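Local coordinates for ferrichrome ABC transporter substrate-binding protein (Staphylococcus pseudintermedius, PDB 5FLY) that probably binds ferrichrome-type iron siderophores outside the cell membrane and hands them to an ABC transporter for uptake, at residues Q143-K146 with D147-H151; E180-Y183 with Q184-L188. All blocks are in the same frame, centred on the assembly; numbering follows the deposited sequence.

Interaction 1 (Q143-K146 with D147-H151); sequences QDSK and DIKAH
Four regular i to i+4 bonds, from the carbonyls of Gln143, Asp144, Ser145 and Lys146 to the amides of Asp147, Ile148, Lys149 and Ala150, run through 143-151 with N...O distances of 2.9 to 3.0 Å. This is the C-terminal part of helix 127-152, consistent with the long backbone helix that spans the two lobes of class III solute-binding proteins. On one flank Gln143 folds back over the turn: its chain bends at CG (chi2 58°), which brings NE2 to 2.9 Å from Asp147 OD1. The carboxylate oxygen lies in the amide plane of the glutamine, whereas the amide nitrogen meets OD1 on its syn side and well out of the carboxylate plane; the two flat groups are turned 42° from each other. Asp147 OD2 pairs with Lys273 of helix 262-278, and Asp144 with Lys273 and Arg269, so these lysine and arginine charges probably offset the two neighbouring aspartates. On another flank Lys149 runs extended alongside Ser145, both hydrogen-bonding the turn after helix 179-185, Ser145 OG at Phe186 O and Lys149 NZ at Gly187 O. Ser145 OG lies 3.8 Å from Lys149 CE.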
# COMPACT_ATOMS: atom_id res chain seq x y z
N GLN A 143 -10.85 -16.69 -6.50
CA GLN A 143 -12.30 -16.84 -6.61
C GLN A 143 -12.96 -15.48 -6.82
O GLN A 143 -13.84 -15.33 -7.67
CB GLN A 143 -12.88 -17.54 -5.39
CG GLN A 143 -14.36 -17.86 -5.50
CD GLN A 143 -14.71 -18.73 -6.70
OE1 GLN A 143 -14.13 -19.81 -6.89
NE2 GLN A 143 -15.65 -18.27 -7.51
N ASP A 144 -12.52 -14.48 -6.05
CA ASP A 144 -13.03 -13.13 -6.24
C ASP A 144 -12.90 -12.66 -7.69
O ASP A 144 -13.82 -12.04 -8.23
CB ASP A 144 -12.29 -12.14 -5.35
CG ASP A 144 -12.44 -12.44 -3.87
OD1 ASP A 144 -13.39 -13.14 -3.46
OD2 ASP A 144 -11.58 -11.95 -3.10
N SER A 145 -11.74 -12.92 -8.30
CA SER A 145 -11.45 -12.51 -9.67
C SER A 145 -12.46 -13.11 -10.65
O SER A 145 -12.95 -12.42 -11.55
CB SER A 145 -10.02 -12.93 -10.05
OG SER A 145 -9.67 -12.50 -11.36
N LYS A 146 -12.76 -14.39 -10.46
CA LYS A 146 -13.72 -15.07 -11.32
C LYS A 146 -15.11 -14.48 -11.15
O LYS A 146 -15.83 -14.29 -12.14
CB LYS A 146 -13.75 -16.57 -11.01
CG LYS A 146 -12.43 -17.28 -11.28
CD LYS A 146 -12.46 -18.71 -10.76
CE LYS A 146 -11.11 -19.38 -10.94
NZ LYS A 146 -11.10 -20.72 -10.31
N ASP A 147 -15.49 -14.18 -9.90
CA ASP A 147 -16.81 -13.62 -9.60
C ASP A 147 -16.96 -12.24 -10.24
O ASP A 147 -18.00 -11.92 -10.81
CB ASP A 147 -17.05 -13.49 -8.10
CG ASP A 147 -17.03 -14.83 -7.36
OD1 ASP A 147 -17.20 -15.88 -8.01
OD2 ASP A 147 -16.83 -14.82 -6.13
N ILE A 148 -15.93 -11.41 -10.09
CA ILE A 148 -15.96 -10.05 -10.64
C ILE A 148 -15.93 -10.04 -12.17
O ILE A 148 -16.66 -9.30 -12.81
CB ILE A 148 -14.77 -9.22 -10.10
CG1 ILE A 148 -14.94 -9.00 -8.59
CG2 ILE A 148 -14.67 -7.87 -10.81
CD1 ILE A 148 -13.64 -8.61 -7.88
N LYS A 149 -15.09 -10.87 -12.78
CA LYS A 149 -14.99 -10.87 -14.23
C LYS A 149 -16.24 -11.47 -14.89
O LYS A 149 -16.62 -11.08 -15.99
CB LYS A 149 -13.72 -11.62 -14.67
CG LYS A 149 -12.45 -10.81 -14.43
CD LYS A 149 -11.18 -11.51 -14.88
CE LYS A 149 -9.98 -10.62 -14.65
NZ LYS A 149 -8.72 -11.25 -15.12
N ALA A 150 -16.90 -12.38 -14.19
CA ALA A 150 -18.16 -12.94 -14.68
C ALA A 150 -19.24 -11.86 -14.71
O ALA A 150 -20.11 -11.86 -15.57
CB ALA A 150 -18.59 -14.11 -13.82
N HIS A 151 -19.16 -10.94 -13.75
CA HIS A 151 -20.16 -9.89 -13.62
C HIS A 151 -19.91 -8.74 -14.59
O HIS A 151 -20.83 -8.24 -15.25
CB HIS A 151 -20.19 -9.35 -12.18
CG HIS A 151 -21.18 -8.25 -11.98
ND1 HIS A 151 -22.53 -8.42 -12.20
CD2 HIS A 151 -21.02 -6.96 -11.60
CE1 HIS A 151 -23.16 -7.28 -11.96
NE2 HIS A 151 -22.26 -6.38 -11.59

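Interaction 2 (E180-Y183 with Q184-L188); sequences EVLY and QAFGL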
# COMPACT_ATOMS: atom_id res chain seq x y z
N GLU A 180 -2.91 -3.09 -5.72
CA GLU A 180 -2.48 -4.47 -5.59
C GLU A 180 -3.67 -5.41 -5.73
O GLU A 180 -3.60 -6.41 -6.45
CB GLU A 180 -1.77 -4.69 -4.27
CG GLU A 180 -0.49 -3.89 -4.16
CD GLU A 180 -0.67 -2.46 -3.69
OE1 GLU A 180 -1.81 -2.04 -3.35
OE2 GLU A 180 0.37 -1.75 -3.65
N VAL A 181 -4.76 -5.08 -5.05
CA VAL A 181 -5.95 -5.93 -5.13
C VAL A 181 -6.54 -5.94 -6.55
O VAL A 181 -6.87 -7.00 -7.08
CB VAL A 181 -7.00 -5.47 -4.11
CG1 VAL A 181 -8.34 -6.18 -4.36
CG2 VAL A 181 -6.49 -5.71 -2.69
N LEU A 182 -6.67 -4.76 -7.15
CA LEU A 182 -7.35 -4.62 -8.44
C LEU A 182 -6.55 -5.23 -9.59
O LEU A 182 -7.11 -6.00 -10.37
CB LEU A 182 -7.64 -3.15 -8.71
CG LEU A 182 -8.68 -2.54 -7.77
CD1 LEU A 182 -8.65 -1.01 -7.85
CD2 LEU A 182 -10.09 -3.10 -8.08
N TYR A 183 -5.25 -4.91 -9.68
CA TYR A 183 -4.45 -5.31 -10.84
C TYR A 183 -3.73 -6.65 -10.68
O TYR A 183 -3.50 -7.35 -11.68
CB TYR A 183 -3.42 -4.23 -11.16
CG TYR A 183 -4.03 -2.89 -11.49
CD1 TYR A 183 -4.86 -2.74 -12.59
CD2 TYR A 183 -3.80 -1.79 -10.68
CE1 TYR A 183 -5.42 -1.50 -12.91
CE2 TYR A 183 -4.36 -0.55 -10.98
CZ TYR A 183 -5.17 -0.42 -12.09
OH TYR A 183 -5.72 0.81 -12.38
N GLN A 184 -3.33 -6.98 -9.46
CA GLN A 184 -2.60 -8.22 -9.23
C GLN A 184 -3.51 -9.33 -8.72
O GLN A 184 -3.62 -10.38 -9.35
CB GLN A 184 -1.43 -8.00 -8.27
CG GLN A 184 -0.45 -6.94 -8.76
CD GLN A 184 0.75 -6.77 -7.85
OE1 GLN A 184 1.46 -7.74 -7.54
NE2 GLN A 184 0.96 -5.54 -7.38
N ALA A 185 -4.15 -9.11 -7.57
CA ALA A 185 -4.98 -10.15 -6.96
C ALA A 185 -6.22 -10.48 -7.81
O ALA A 185 -6.54 -11.66 -8.00
CB ALA A 185 -5.41 -9.75 -5.55
N PHE A 186 -6.93 -9.46 -8.30
CA PHE A 186 -8.13 -9.68 -9.11
C PHE A 186 -7.81 -9.77 -10.61
O PHE A 186 -8.66 -10.20 -11.40
CB PHE A 186 -9.18 -8.56 -8.93
CG PHE A 186 -9.83 -8.48 -7.56
CD1 PHE A 186 -9.72 -9.50 -6.64
CD2 PHE A 186 -10.57 -7.35 -7.22
CE1 PHE A 186 -10.34 -9.39 -5.38
CE2 PHE A 186 -11.20 -7.24 -5.98
CZ PHE A 186 -11.07 -8.26 -5.06
N GLY A 187 -6.62 -9.32 -11.01
CA GLY A 187 -6.18 -9.48 -12.39
C GLY A 187 -6.93 -8.64 -13.41
O GLY A 187 -7.03 -9.01 -14.59
N LEU A 188 -7.45 -7.51 -12.97
CA LEU A 188 -8.12 -6.57 -13.87
C LEU A 188 -7.09 -5.79 -14.68
O LEU A 188 -5.95 -5.60 -14.25
CB LEU A 188 -9.02 -5.62 -13.08
CG LEU A 188 -10.14 -6.33 -12.33
CD1 LEU A 188 -10.79 -5.40 -11.35
CD2 LEU A 188 -11.19 -6.85 -13.32
O HOH W 1 -3.52 -6.44 -14.39
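Val181 carries CG1 anti to its backbone nitrogen (chi1 170°), while Phe186 holds CG beside its own nitrogen, anti to its carbonyl carbon (chi1 -68°), and the two side chains run side by side, pointing the same way. Val181 CG1 thereby sits over one face of the Phe186 ring, 3.6 Å from its centroid and offset toward the rim, in a CH-pi contact. Leu182 CD2 approaches the same ring obliquely; its side chain crosses that of Leu188, CD2 lying 4.1 Å from Leu188 CD1. Leu272 of helix 262-278 packs on both Val181 and Leu182, and Ile268 on Val181.

The backbone opens into a wider, pi-type turn at 180-183. Glu180 O takes two bonds, a nearly linear one from Ala185 N at 3.0 Å and a more bent one from Gln184 N, which lies above the carbonyl plane at 3.1 Å. Val181 O receives Phe186 N at 2.7 Å, again five residues on. Gly187 then turns with positive phi (69°), its CA donating a C-H...O contact to Tyr183 O, and Leu188 N reaches back to Leu182 O at 3.0 Å, in the carbonyl plane. A water donates to both Tyr183 O and Leu188 O, bridging the last turn; Leu188 O also lies at the edge of the Tyr183 ring, near its plane. Tyr183 OH bonds to Val158 O at the start of strand 158-164.

Glu180 and Gln184 lie alongside each other, their polar ends held by Gly176 N and Asn260 and by Lys173 O and Asn174; the Glu180 side chain is about 6 Å from the bound polyether. The arrangement is a helix that widens into pi-type turns and is followed by a positive-phi glycine turn, part of the C-terminal lobe and packed against helix 127-152, consistent with the interlobe helix of class III binding proteins.

How the interactions relate
Interaction 1 lies on the outer part of the fold, about 23 Å from the chain centre, and interaction 2 is buried, about 13 Å from it; their own centres are 11 Å apart. Regular alpha-helical bonding with charged and amide side chains marks 143-151, while 180-188 combines widened turns with an aromatic and aliphatic cluster. The two meet directly: Asp144 CB and Ile148 CD1 each come within 3.4 Å of the Phe186 ring, at CE1 and CD2 respectively. The long helix and the turn after the short one are thus joined by both polar and apolar contacts. Both elements also face helix 262-278, interaction 1 partly through its aspartates, interaction 2 through apolar side chains.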